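Local coordinates for sister chromatid cohesion protein (Chaetomium thermophilum, PDB 5T8V), which probably acts in loading cohesin onto chromatin, the chain here being its C-terminal, HEAT-repeat-containing fragment, at residues A[22-25]-A[26-30]; A[38-42]-A[43-47]; A[52-56]-A[57-61]; A[83-86]-A[87-91]; A[130-133]-A[134-138]. One frame throughout, in Å; residues are numbered along the deposited sequence.

Overall arrangement
All five interactions are local and follow in series near the N-terminal end of the fragment, 65 to 80 Å from the centre of the chain. Interaction 1 lies on helix 9-36, interaction 2 on the loop after it and strand 44-46, interaction 3 on strand 52-54 and the start of helix 56-71, interaction 4 on helix 81-96 and interaction 5 at the end of helix 120-136. Strands 44-46 and 52-54 pair antiparallel and so join interactions 2 and 3, whose centres are about 10 Å apart. Interaction 1 touches 2, 3 and 4; interactions 3, 4 and 5 touch one another. Interactions 2 and 5 are about 23 Å apart between centres. All sit in one packed cluster of helices and a small hairpin at an outlying end of the chain.

Interaction 1: A[22-25]-A[26-30]; sequences AYLQ and AAFQA
L24 and F28, one helical turn apart on helix 9-36, make the main side-chain contact. It is apolar: L24 CG sits 3.6 Å from F28 CZ, with the CD1 and CD2 methyls set against the CE1-CZ-CE2 end of the ring. L24 holds CG anti to its backbone N (chi1 -165°), which sends the branch along the helix toward the ring, and the two side chains meet at a slant. A second contact with the ring is polar against aromatic, for L24 O lies 3.4 Å above one face of F28, offset toward the rim. The remaining links are backbone hydrogen bonds. A26 N reaches A22 O at 2.9 Å, A27 N bonds Y23 O, and F28 N bonds the same L24 O that faces its ring. Q29 N donates to Q25 O in an almost straight bond (179°), and the aliphatic part of Q29 runs beside that carbonyl. Beyond the segments the F28 ring meets Y85 edge-to-face, while Y23 packs on T58 and K61 of helix 56-71. The pattern is that of a regular alpha-helix, i to i+4 throughout, whose apolar side faces neighbouring helices of this mainly helical protein.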
loop_
_atom_site.group_PDB
_atom_site.type_symbol
_atom_site.label_atom_id
_atom_site.label_comp_id
_atom_site.label_asym_id
_atom_site.label_seq_id
_atom_site.Cartn_x
_atom_site.Cartn_y
_atom_site.Cartn_z
ATOM N N ALA A 22 -15.559 -59.150 -50.739
ATOM C CA ALA A 22 -14.444 -60.056 -50.993
ATOM C C ALA A 22 -13.711 -60.388 -49.699
ATOM O O ALA A 22 -13.564 -61.562 -49.334
ATOM C CB ALA A 22 -13.490 -59.434 -52.013
ATOM N N TYR A 23 -13.244 -59.361 -48.987
ATOM C CA TYR A 23 -12.527 -59.601 -47.740
ATOM C C TYR A 23 -13.376 -60.408 -46.766
ATOM O O TYR A 23 -12.865 -61.289 -46.065
ATOM C CB TYR A 23 -12.110 -58.275 -47.107
ATOM C CG TYR A 23 -11.002 -58.436 -46.099
ATOM C CD1 TYR A 23 -11.231 -59.066 -44.883
ATOM C CD2 TYR A 23 -9.723 -57.972 -46.369
ATOM C CE1 TYR A 23 -10.221 -59.226 -43.966
ATOM C CE2 TYR A 23 -8.706 -58.126 -45.455
ATOM C CZ TYR A 23 -8.961 -58.752 -44.255
ATOM O OH TYR A 23 -7.951 -58.911 -43.339
ATOM N N LEU A 24 -14.675 -60.115 -46.708
ATOM C CA LEU A 24 -15.575 -60.840 -45.817
ATOM C C LEU A 24 -15.584 -62.327 -46.146
ATOM O O LEU A 24 -15.415 -63.176 -45.260
ATOM C CB LEU A 24 -16.981 -60.251 -45.927
ATOM C CG LEU A 24 -18.003 -60.609 -44.852
ATOM C CD1 LEU A 24 -17.720 -59.835 -43.575
ATOM C CD2 LEU A 24 -19.410 -60.321 -45.357
ATOM N N GLN A 25 -15.779 -62.664 -47.424
ATOM C CA GLN A 25 -15.756 -64.066 -47.830
ATOM C C GLN A 25 -14.421 -64.712 -47.488
ATOM O O GLN A 25 -14.380 -65.832 -46.964
ATOM C CB GLN A 25 -16.044 -64.185 -49.327
ATOM C CG GLN A 25 -17.424 -63.688 -49.739
ATOM C CD GLN A 25 -18.548 -64.404 -49.013
ATOM O OE1 GLN A 25 -18.454 -65.596 -48.719
ATOM N NE2 GLN A 25 -19.617 -63.674 -48.711
ATOM N N ALA A 26 -13.316 -64.017 -47.770
ATOM C CA ALA A 26 -11.999 -64.548 -47.429
ATOM C C ALA A 26 -11.895 -64.849 -45.938
ATOM O O ALA A 26 -11.289 -65.853 -45.540
ATOM C CB ALA A 26 -10.911 -63.564 -47.854
ATOM N N ALA A 27 -12.480 -63.993 -45.098
ATOM C CA ALA A 27 -12.440 -64.228 -43.658
ATOM C C ALA A 27 -13.278 -65.441 -43.274
ATOM O O ALA A 27 -12.837 -66.279 -42.478
ATOM C CB ALA A 27 -12.926 -62.986 -42.912
ATOM N N PHE A 28 -14.486 -65.558 -43.830
ATOM C CA PHE A 28 -15.352 -66.671 -43.452
ATOM C C PHE A 28 -14.768 -68.008 -43.891
ATOM O O PHE A 28 -14.763 -68.971 -43.115
ATOM C CB PHE A 28 -16.751 -66.468 -44.039
ATOM C CG PHE A 28 -17.485 -65.277 -43.476
ATOM C CD1 PHE A 28 -17.028 -64.625 -42.340
ATOM C CD2 PHE A 28 -18.636 -64.812 -44.085
ATOM C CE1 PHE A 28 -17.702 -63.539 -41.828
ATOM C CE2 PHE A 28 -19.313 -63.726 -43.575
ATOM C CZ PHE A 28 -18.846 -63.089 -42.446
ATOM N N GLN A 29 -14.264 -68.095 -45.124
ATOM C CA GLN A 29 -13.638 -69.344 -45.545
ATOM C C GLN A 29 -12.294 -69.559 -44.859
ATOM O O GLN A 29 -11.836 -70.703 -44.768
ATOM C CB GLN A 29 -13.481 -69.382 -47.067
ATOM C CG GLN A 29 -12.578 -68.319 -47.662
ATOM C CD GLN A 29 -12.779 -68.176 -49.164
ATOM O OE1 GLN A 29 -13.598 -68.878 -49.759
ATOM N NE2 GLN A 29 -12.032 -67.268 -49.781
ATOM N N ALA A 30 -11.661 -68.491 -44.365
ATOM C CA ALA A 30 -10.508 -68.666 -43.487
ATOM C C ALA A 30 -10.919 -69.336 -42.182
ATOM O O ALA A 30 -10.194 -70.189 -41.659
ATOM C CB ALA A 30 -9.841 -67.317 -43.212
#

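Interaction 2: A[38-42]-A[43-47]; sequences KSSNE and MAIFL
F46 lays its ring face against K38 where the loop leaving helix 9-36 turns into strand 44-46, the first strand of a small beta-hairpin completed by strand 52-54. The chain reverses here, the two touching parts running 160° apart. F46 points its CB toward the 38-42 loop and sets CG anti to the backbone N (chi1 178°), which lays the ring flat against the K38 backbone. K38 CA stands over the ring in a CH-pi contact, 3.9 Å from the centroid and 11° off the normal. K38 O covers the same face nearer the rim, 3.5 Å from F46 CD2. The lysine chain runs at a slant to the ring and passes its CZ end, CD 3.7 Å from F46 CZ, and then leads away, its NZ making a long, weak ion pair with E49. A serine in place of F46 would probably cost the K38 backbone and methylenes their apolar partner and let this part of the loop move more freely. Beside the ring, S40 places OG anti to its own carbonyl carbon and takes the F46 N-H in a nearly straight bond of 3.2 Å from F46 N to S40 OG, so one hydroxyl ties loop to strand. Further along, the A44 methyl lies beside N41 CB, and N41 ND2 makes a weak hydrogen bond to A30 O of helix 9-36. M43 leans on A30 of that helix as well, and I45 pairs by backbone with T53 in the hairpin. On the S40 side, the I45 CG2 methyl rests 4.1 Å from S40 OG.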
loop_
_atom_site.group_PDB
_atom_site.type_symbol
_atom_site.label_atom_id
_atom_site.label_comp_id
_atom_site.label_asym_id
_atom_site.label_seq_id
_atom_site.Cartn_x
_atom_site.Cartn_y
_atom_site.Cartn_z
ATOM N N LYS A 38 -7.299 -78.450 -37.720
ATOM C CA LYS A 38 -7.330 -78.103 -36.304
ATOM C C LYS A 38 -6.221 -77.130 -35.914
ATOM O O LYS A 38 -5.701 -77.207 -34.793
ATOM C CB LYS A 38 -7.246 -79.371 -35.452
ATOM C CG LYS A 38 -8.283 -80.434 -35.793
ATOM C CD LYS A 38 -9.703 -79.892 -35.706
ATOM C CE LYS A 38 -10.734 -81.011 -35.803
ATOM N NZ LYS A 38 -10.749 -81.870 -34.586
ATOM N N SER A 39 -5.850 -76.212 -36.805
ATOM C CA SER A 39 -4.772 -75.267 -36.558
ATOM C C SER A 39 -5.253 -73.853 -36.847
ATOM O O SER A 39 -6.229 -73.643 -37.573
ATOM C CB SER A 39 -3.542 -75.580 -37.418
ATOM O OG SER A 39 -3.839 -75.421 -38.794
ATOM N N SER A 40 -4.548 -72.881 -36.274
ATOM C CA SER A 40 -4.890 -71.478 -36.467
ATOM C C SER A 40 -4.447 -71.020 -37.850
ATOM O O SER A 40 -3.320 -71.288 -38.275
ATOM C CB SER A 40 -4.236 -70.615 -35.388
ATOM O OG SER A 40 -4.754 -70.928 -34.107
ATOM N N ASN A 41 -5.340 -70.332 -38.551
ATOM C CA ASN A 41 -5.070 -69.855 -39.896
ATOM C C ASN A 41 -4.380 -68.492 -39.847
ATOM O O ASN A 41 -4.275 -67.854 -38.798
ATOM C CB ASN A 41 -6.377 -69.784 -40.690
ATOM C CG ASN A 41 -6.158 -69.488 -42.159
ATOM O OD1 ASN A 41 -5.026 -69.488 -42.644
ATOM N ND2 ASN A 41 -7.245 -69.239 -42.877
ATOM N N GLU A 42 -3.885 -68.055 -41.008
ATOM C CA GLU A 42 -3.273 -66.734 -41.106
ATOM C C GLU A 42 -4.249 -65.631 -40.716
ATOM O O GLU A 42 -3.827 -64.571 -40.239
ATOM C CB GLU A 42 -2.757 -66.508 -42.528
ATOM C CG GLU A 42 -2.213 -65.108 -42.794
ATOM C CD GLU A 42 -1.728 -64.935 -44.220
ATOM O OE1 GLU A 42 -1.433 -65.955 -44.880
ATOM O OE2 GLU A 42 -1.645 -63.777 -44.685
ATOM N N MET A 43 -5.547 -65.855 -40.914
ATOM C CA MET A 43 -6.582 -64.885 -40.577
ATOM C C MET A 43 -7.409 -65.281 -39.364
ATOM O O MET A 43 -7.781 -64.417 -38.571
ATOM C CB MET A 43 -7.521 -64.681 -41.770
ATOM C CG MET A 43 -6.910 -63.895 -42.919
ATOM S SD MET A 43 -8.028 -63.741 -44.325
ATOM C CE MET A 43 -7.220 -62.449 -45.267
ATOM N N ALA A 44 -7.703 -66.566 -39.199
ATOM C CA ALA A 44 -8.543 -67.042 -38.111
ATOM C C ALA A 44 -7.701 -67.692 -37.017
ATOM O O ALA A 44 -6.519 -67.995 -37.193
ATOM C CB ALA A 44 -9.587 -68.033 -38.636
ATOM N N ILE A 45 -8.340 -67.900 -35.870
ATOM C CA ILE A 45 -7.737 -68.552 -34.716
ATOM C C ILE A 45 -8.609 -69.741 -34.349
ATOM O O ILE A 45 -9.834 -69.608 -34.230
ATOM C CB ILE A 45 -7.595 -67.583 -33.524
ATOM C CG1 ILE A 45 -6.494 -66.556 -33.814
ATOM C CG2 ILE A 45 -7.296 -68.349 -32.228
ATOM C CD1 ILE A 45 -6.359 -65.469 -32.760
ATOM N N PHE A 46 -7.977 -70.899 -34.176
ATOM C CA PHE A 46 -8.673 -72.122 -33.800
ATOM C C PHE A 46 -8.735 -72.216 -32.279
ATOM O O PHE A 46 -7.695 -72.226 -31.611
ATOM C CB PHE A 46 -7.963 -73.338 -34.388
ATOM C CG PHE A 46 -8.584 -74.649 -34.003
ATOM C CD1 PHE A 46 -9.662 -75.152 -34.709
ATOM C CD2 PHE A 46 -8.088 -75.380 -32.938
ATOM C CE1 PHE A 46 -10.234 -76.358 -34.361
ATOM C CE2 PHE A 46 -8.658 -76.588 -32.584
ATOM C CZ PHE A 46 -9.732 -77.077 -33.295
ATOM N N LEU A 47 -9.952 -72.280 -31.738
ATOM C CA LEU A 47 -10.146 -72.421 -30.300
ATOM C C LEU A 47 -10.536 -73.856 -29.969
ATOM O O LEU A 47 -9.706 -74.635 -29.491
ATOM C CB LEU A 47 -11.210 -71.438 -29.805
ATOM C CG LEU A 47 -10.882 -69.955 -30.002
ATOM C CD1 LEU A 47 -12.069 -69.085 -29.613
ATOM C CD2 LEU A 47 -9.644 -69.551 -29.208
#

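Interaction 3: A[52-56]-A[57-61]; sequences ATLAA and PTQTK
L54 and Q59 meet through the torsions of the glutamine: chi1 (-80°) sets CG beside the backbone N, and a bend at chi2 (-72°) swings the amide back toward the strand. Q59 NE2 thus comes 3.9 Å from L54 CB and equally near L54 CD1, the two side chains crossing at about a right angle. The amide is held from elsewhere: Q59 OE1 is hydrogen-bonded to T132 OG1 of helix 120-136, and NE2 is also satisfied outside the segments. Here strand 52-54 passes directly into helix 56-71, with A55 at the N-cap. P57 has no N-H to give, which costs nothing in the first turn, where N-H groups have no i-4 acceptor, and its CD packs 3.7 Å from A55 CB. T60 N donates to A56 O at 2.9 Å, the donor tilted 23° out of the carbonyl plane. Q59 N likewise bonds A55 O, though the place of that oxygen in the model is less certain. L54 also leans on L86 of helix 81-96 and V31 of helix 9-36. A55 brings no side-chain acceptor to the N-cap; the bonds here are the main-chain ones from Q59 and T60, and P57 has no N-H that would want a cap.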
loop_
_atom_site.group_PDB
_atom_site.type_symbol
_atom_site.label_atom_id
_atom_site.label_comp_id
_atom_site.label_asym_id
_atom_site.label_seq_id
_atom_site.Cartn_x
_atom_site.Cartn_y
_atom_site.Cartn_z
ATOM N N ALA A 52 -14.095 -70.894 -33.955
ATOM C CA ALA A 52 -12.855 -70.342 -34.487
ATOM C C ALA A 52 -13.081 -68.880 -34.849
ATOM O O ALA A 52 -13.978 -68.563 -35.638
ATOM C CB ALA A 52 -12.379 -71.138 -35.702
ATOM N N THR A 53 -12.280 -67.985 -34.282
ATOM C CA THR A 53 -12.560 -66.560 -34.342
ATOM C C THR A 53 -11.676 -65.877 -35.382
ATOM O O THR A 53 -10.825 -66.494 -36.021
ATOM C CB THR A 53 -12.364 -65.927 -32.963
ATOM O OG1 THR A 53 -11.010 -66.118 -32.537
ATOM C CG2 THR A 53 -13.309 -66.558 -31.950
ATOM N N LEU A 54 -11.898 -64.577 -35.560
ATOM C CA LEU A 54 -11.088 -63.768 -36.458
ATOM C C LEU A 54 -9.962 -63.109 -35.673
ATOM O O LEU A 54 -10.162 -62.642 -34.548
ATOM C CB LEU A 54 -11.945 -62.703 -37.146
ATOM C CG LEU A 54 -13.081 -63.214 -38.038
ATOM C CD1 LEU A 54 -13.963 -62.064 -38.492
ATOM C CD2 LEU A 54 -12.538 -63.964 -39.244
ATOM N N ALA A 55 -8.774 -63.081 -36.268
ATOM C CA ALA A 55 -7.623 -62.495 -35.601
ATOM C C ALA A 55 -7.736 -60.972 -35.571
ATOM O O ALA A 55 -8.522 -60.363 -36.300
ATOM C CB ALA A 55 -6.329 -62.915 -36.294
ATOM N N ALA A 56 -6.933 -60.355 -34.706
ATOM C CA ALA A 56 -6.997 -58.905 -34.553
ATOM C C ALA A 56 -6.708 -58.154 -35.848
ATOM O O ALA A 56 -7.405 -57.160 -36.119
ATOM C CB ALA A 56 -6.033 -58.462 -33.447
ATOM N N PRO A 57 -5.729 -58.541 -36.672
ATOM C CA PRO A 57 -5.452 -57.766 -37.892
ATOM C C PRO A 57 -6.582 -57.850 -38.906
ATOM O O PRO A 57 -6.996 -56.837 -39.484
ATOM C CB PRO A 57 -4.164 -58.402 -38.431
ATOM C CG PRO A 57 -3.582 -59.154 -37.280
ATOM C CD PRO A 57 -4.750 -59.622 -36.480
ATOM N N THR A 58 -7.087 -59.063 -39.138
ATOM C CA THR A 58 -8.220 -59.213 -40.043
ATOM C C THR A 58 -9.430 -58.442 -39.531
ATOM O O THR A 58 -10.166 -57.834 -40.318
ATOM C CB THR A 58 -8.558 -60.696 -40.241
ATOM O OG1 THR A 58 -9.770 -60.815 -40.996
ATOM C CG2 THR A 58 -8.737 -61.414 -38.915
ATOM N N GLN A 59 -9.647 -58.445 -38.215
ATOM C CA GLN A 59 -10.691 -57.603 -37.642
ATOM C C GLN A 59 -10.445 -56.138 -37.970
ATOM O O GLN A 59 -11.382 -55.402 -38.295
ATOM C CB GLN A 59 -10.761 -57.805 -36.127
ATOM C CG GLN A 59 -11.522 -59.047 -35.692
ATOM C CD GLN A 59 -13.018 -58.912 -35.893
ATOM O OE1 GLN A 59 -13.483 -57.983 -36.552
ATOM N NE2 GLN A 59 -13.780 -59.835 -35.320
ATOM N N THR A 60 -9.187 -55.698 -37.895
ATOM C CA THR A 60 -8.863 -54.316 -38.243
ATOM C C THR A 60 -9.290 -54.002 -39.671
ATOM O O THR A 60 -10.037 -53.046 -39.915
ATOM C CB THR A 60 -7.363 -54.066 -38.065
ATOM O OG1 THR A 60 -7.016 -54.185 -36.681
ATOM C CG2 THR A 60 -6.977 -52.680 -38.556
ATOM N N LYS A 61 -8.824 -54.802 -40.633
ATOM C CA LYS A 61 -9.159 -54.527 -42.027
ATOM C C LYS A 61 -10.668 -54.553 -42.251
ATOM O O LYS A 61 -11.214 -53.696 -42.960
ATOM C CB LYS A 61 -8.453 -55.522 -42.945
ATOM C CG LYS A 61 -6.939 -55.337 -42.988
ATOM C CD LYS A 61 -6.348 -55.728 -44.339
ATOM C CE LYS A 61 -5.360 -56.878 -44.216
ATOM N NZ LYS A 61 -5.147 -57.565 -45.522
#

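Interaction 4: A[83-86]-A[87-91]; sequences LIYL and LRLCD
Y85 O is shared by two donors of the next turn: L89 N reaches it at 2.9 Å in a nearly straight bond (165°), and R88 N adds a weak one of 3.0 Å at 120°. R88 N has a shorter partner in I84 O, 2.9 Å away, but that bond is bent as well (135°), so its hydrogen divides between two carbonyls. L87 N is satisfied by L83 O and C90 N by L86 O, the latter at 2.9 Å and almost straight. Apart from the weak one, these i to i+4 bonds form the spine of helix 81-96, one of the stacked helices of this HEAT-repeat protein. Its apolar side lies between helices 9-36 and 120-136, with L86 touching L24 and I136. Across the turn, the Y85 ring stretches over L89. Y85 sets CG anti to its backbone N, L89 CD1 lies 4.1 Å above one face near the rim, and L89 CD2 is 4.0 Å from Y85 CZ. Other polar atoms find partners beyond the segments. D91 OD2 forms a salt bridge to R95 NE, OD1 takes a weak hydrogen bond from Q154 NE2, and R88 O accepts one from the S92 hydroxyl.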
loop_
_atom_site.group_PDB
_atom_site.type_symbol
_atom_site.label_atom_id
_atom_site.label_comp_id
_atom_site.label_asym_id
_atom_site.label_seq_id
_atom_site.Cartn_x
_atom_site.Cartn_y
_atom_site.Cartn_z
ATOM N N LEU A 83 -23.886 -60.714 -41.961
ATOM C CA LEU A 83 -23.453 -59.809 -40.901
ATOM C C LEU A 83 -23.750 -60.387 -39.524
ATOM O O LEU A 83 -22.972 -60.186 -38.584
ATOM C CB LEU A 83 -24.132 -58.444 -41.047
ATOM C CG LEU A 83 -23.438 -57.416 -41.946
ATOM C CD1 LEU A 83 -24.337 -56.210 -42.166
ATOM C CD2 LEU A 83 -22.111 -56.975 -41.351
ATOM N N ILE A 84 -24.871 -61.102 -39.390
ATOM C CA ILE A 84 -25.136 -61.848 -38.164
ATOM C C ILE A 84 -24.011 -62.838 -37.901
ATOM O O ILE A 84 -23.638 -63.086 -36.749
ATOM C CB ILE A 84 -26.502 -62.555 -38.255
ATOM C CG1 ILE A 84 -27.637 -61.531 -38.221
ATOM C CG2 ILE A 84 -26.681 -63.562 -37.116
ATOM C CD1 ILE A 84 -28.420 -61.452 -39.509
ATOM N N TYR A 85 -23.458 -63.426 -38.965
ATOM C CA TYR A 85 -22.369 -64.382 -38.797
ATOM C C TYR A 85 -21.114 -63.692 -38.276
ATOM O O TYR A 85 -20.455 -64.198 -37.360
ATOM C CB TYR A 85 -22.092 -65.093 -40.123
ATOM C CG TYR A 85 -21.039 -66.178 -40.038
ATOM C CD1 TYR A 85 -21.124 -67.184 -39.084
ATOM C CD2 TYR A 85 -19.967 -66.203 -40.920
ATOM C CE1 TYR A 85 -20.165 -68.179 -39.004
ATOM C CE2 TYR A 85 -19.004 -67.194 -40.850
ATOM C CZ TYR A 85 -19.108 -68.180 -39.891
ATOM O OH TYR A 85 -18.154 -69.169 -39.816
ATOM N N LEU A 86 -20.772 -62.533 -38.841
ATOM C CA LEU A 86 -19.639 -61.776 -38.325
ATOM C C LEU A 86 -19.858 -61.403 -36.864
ATOM O O LEU A 86 -18.944 -61.529 -36.038
ATOM C CB LEU A 86 -19.413 -60.526 -39.176
ATOM C CG LEU A 86 -18.258 -59.607 -38.763
ATOM C CD1 LEU A 86 -16.954 -60.377 -38.645
ATOM C CD2 LEU A 86 -18.106 -58.464 -39.758
ATOM N N LEU A 87 -21.069 -60.957 -36.519
ATOM C CA LEU A 87 -21.366 -60.658 -35.122
ATOM C C LEU A 87 -21.247 -61.900 -34.246
ATOM O O LEU A 87 -20.920 -61.792 -33.058
ATOM C CB LEU A 87 -22.766 -60.053 -34.996
ATOM C CG LEU A 87 -22.895 -58.570 -35.360
ATOM C CD1 LEU A 87 -24.359 -58.163 -35.403
ATOM C CD2 LEU A 87 -22.131 -57.688 -34.375
ATOM N N ARG A 88 -21.498 -63.084 -34.810
ATOM C CA ARG A 88 -21.345 -64.307 -34.032
ATOM C C ARG A 88 -19.873 -64.621 -33.795
ATOM O O ARG A 88 -19.485 -64.986 -32.680
ATOM C CB ARG A 88 -22.034 -65.475 -34.735
ATOM C CG ARG A 88 -22.325 -66.648 -33.809
ATOM C CD ARG A 88 -22.605 -67.935 -34.575
ATOM N NE ARG A 88 -23.118 -68.986 -33.698
ATOM C CZ ARG A 88 -22.373 -69.702 -32.859
ATOM N NH1 ARG A 88 -21.066 -69.487 -32.768
ATOM N NH2 ARG A 88 -22.938 -70.634 -32.103
ATOM N N LEU A 89 -19.039 -64.491 -34.830
ATOM C CA LEU A 89 -17.602 -64.656 -34.639
ATOM C C LEU A 89 -17.081 -63.685 -33.588
ATOM O O LEU A 89 -16.292 -64.065 -32.710
ATOM C CB LEU A 89 -16.871 -64.452 -35.965
ATOM C CG LEU A 89 -17.275 -65.373 -37.119
ATOM C CD1 LEU A 89 -16.528 -64.987 -38.387
ATOM C CD2 LEU A 89 -17.023 -66.837 -36.778
ATOM N N CYS A 90 -17.517 -62.426 -33.659
ATOM C CA CYS A 90 -17.157 -61.461 -32.626
ATOM C C CYS A 90 -17.589 -61.956 -31.251
ATOM O O CYS A 90 -16.816 -61.906 -30.287
ATOM C CB CYS A 90 -17.790 -60.102 -32.934
ATOM S SG CYS A 90 -17.150 -59.286 -34.417
ATOM N N ASP A 91 -18.826 -62.448 -31.144
ATOM C CA ASP A 91 -19.317 -62.913 -29.852
ATOM C C ASP A 91 -18.494 -64.087 -29.338
ATOM O O ASP A 91 -18.343 -64.252 -28.123
ATOM C CB ASP A 91 -20.791 -63.299 -29.956
ATOM C CG ASP A 91 -21.419 -63.563 -28.601
ATOM O OD1 ASP A 91 -21.871 -62.593 -27.956
ATOM O OD2 ASP A 91 -21.455 -64.738 -28.179
#

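Interaction 5: A[130-133]-A[134-138]; sequences ARTS and MRIMC
A130 O receives M134 N at 2.9 Å, and the methionine CG packs against the same carbonyl. Next, R131 O takes R135 N at 3.0 Å (175°), and beyond that bond the two arginine side chains run side by side, pointing the same way. R131 is extended from CG to NE, while R135 bends at chi3. R131 NH2 and R135 NH2 lie 3.3 Å apart, with the guanidinium planes turned 73° from each other; both are donors and are not bonded to each other. Outside partners hold them and probably offset the charge: R131 NH1 bonds Q63 OE1, and R135 NH1 bonds O2 of a citrate, probably from the crystallisation liquor. A leucine in place of R131 would probably leave Q63 OE1 without this donor and K202 O without its weak bond from NE. T132 accepts I136 N through its O, and its CG2 lies 3.8 Å from I136 CD1 across the turn. S133 O bonds M137 N at 3.0 Å (149°), and S133 CB touches M134 CE at 3.8 Å. The run takes in the last turns of helix 120-136 and the residues just after it, buried among helices 56-71, 81-96, 149-172 and 190-213, as is typical of a helix packed on several sides within a helical array.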
loop_
_atom_site.group_PDB
_atom_site.type_symbol
_atom_site.label_atom_id
_atom_site.label_comp_id
_atom_site.label_asym_id
_atom_site.label_seq_id
_atom_site.Cartn_x
_atom_site.Cartn_y
_atom_site.Cartn_z
ATOM N N ALA A 130 -14.981 -56.609 -30.449
ATOM C CA ALA A 130 -15.917 -55.651 -29.872
ATOM C C ALA A 130 -16.012 -54.403 -30.734
ATOM O O ALA A 130 -17.113 -53.925 -31.037
ATOM C CB ALA A 130 -15.488 -55.282 -28.452
ATOM N N ARG A 131 -14.862 -53.859 -31.145
ATOM C CA ARG A 131 -14.883 -52.676 -32.002
ATOM C C ARG A 131 -15.719 -52.922 -33.254
ATOM O O ARG A 131 -16.544 -52.084 -33.642
ATOM C CB ARG A 131 -13.461 -52.271 -32.376
ATOM C CG ARG A 131 -13.401 -50.996 -33.198
ATOM C CD ARG A 131 -12.011 -50.400 -33.221
ATOM N NE ARG A 131 -12.045 -48.995 -33.618
ATOM C CZ ARG A 131 -11.869 -48.544 -34.857
ATOM N NH1 ARG A 131 -11.639 -49.382 -35.859
ATOM N NH2 ARG A 131 -11.922 -47.240 -35.094
ATOM N N THR A 132 -15.526 -54.077 -33.896
ATOM C CA THR A 132 -16.312 -54.404 -35.082
ATOM C C THR A 132 -17.803 -54.433 -34.763
ATOM O O THR A 132 -18.618 -53.869 -35.502
ATOM C CB THR A 132 -15.859 -55.744 -35.661
ATOM O OG1 THR A 132 -14.512 -55.627 -36.134
ATOM C CG2 THR A 132 -16.757 -56.172 -36.819
ATOM N N SER A 133 -18.182 -55.097 -33.667
ATOM C CA SER A 133 -19.592 -55.154 -33.293
ATOM C C SER A 133 -20.178 -53.753 -33.154
ATOM O O SER A 133 -21.231 -53.443 -33.730
ATOM C CB SER A 133 -19.756 -55.934 -31.989
ATOM O OG SER A 133 -19.358 -57.283 -32.150
ATOM N N MET A 134 -19.504 -52.888 -32.393
ATOM C CA MET A 134 -20.000 -51.529 -32.203
ATOM C C MET A 134 -20.162 -50.816 -33.541
ATOM O O MET A 134 -21.226 -50.257 -33.837
ATOM C CB MET A 134 -19.057 -50.750 -31.288
ATOM C CG MET A 134 -18.861 -51.367 -29.908
ATOM S SD MET A 134 -20.404 -51.695 -29.034
ATOM C CE MET A 134 -20.490 -53.481 -29.159
ATOM N N ARG A 135 -19.115 -50.830 -34.370
ATOM C CA ARG A 135 -19.210 -50.162 -35.664
ATOM C C ARG A 135 -20.391 -50.687 -36.470
ATOM O O ARG A 135 -21.098 -49.912 -37.126
ATOM C CB ARG A 135 -17.911 -50.334 -36.445
ATOM C CG ARG A 135 -17.992 -49.814 -37.866
ATOM C CD ARG A 135 -16.621 -49.467 -38.398
ATOM N NE ARG A 135 -16.071 -48.280 -37.750
ATOM C CZ ARG A 135 -14.795 -47.915 -37.817
ATOM N NH1 ARG A 135 -13.923 -48.648 -38.497
ATOM N NH2 ARG A 135 -14.385 -46.818 -37.197
ATOM N N ILE A 136 -20.624 -52.000 -36.433
ATOM C CA ILE A 136 -21.800 -52.563 -37.090
ATOM C C ILE A 136 -23.069 -51.943 -36.524
ATOM O O ILE A 136 -24.039 -51.702 -37.253
ATOM C CB ILE A 136 -21.806 -54.098 -36.954
ATOM C CG1 ILE A 136 -20.711 -54.698 -37.840
ATOM C CG2 ILE A 136 -23.177 -54.675 -37.327
ATOM C CD1 ILE A 136 -20.463 -56.173 -37.604
ATOM N N MET A 137 -23.087 -51.676 -35.218
ATOM C CA MET A 137 -24.220 -50.984 -34.615
ATOM C C MET A 137 -24.214 -49.483 -34.882
ATOM O O MET A 137 -25.133 -48.791 -34.433
ATOM C CB MET A 137 -24.252 -51.234 -33.106
ATOM C CG MET A 137 -24.876 -52.563 -32.722
ATOM S SD MET A 137 -25.039 -52.774 -30.941
ATOM C CE MET A 137 -23.333 -53.064 -30.489
ATOM N N CYS A 138 -23.214 -48.963 -35.598
ATOM C CA CYS A 138 -23.151 -47.549 -35.951
ATOM C C CYS A 138 -23.394 -47.311 -37.441
ATOM O O CYS A 138 -22.873 -46.350 -38.012
ATOM C CB CYS A 138 -21.804 -46.958 -35.541
ATOM S SG CYS A 138 -21.572 -46.829 -33.764
#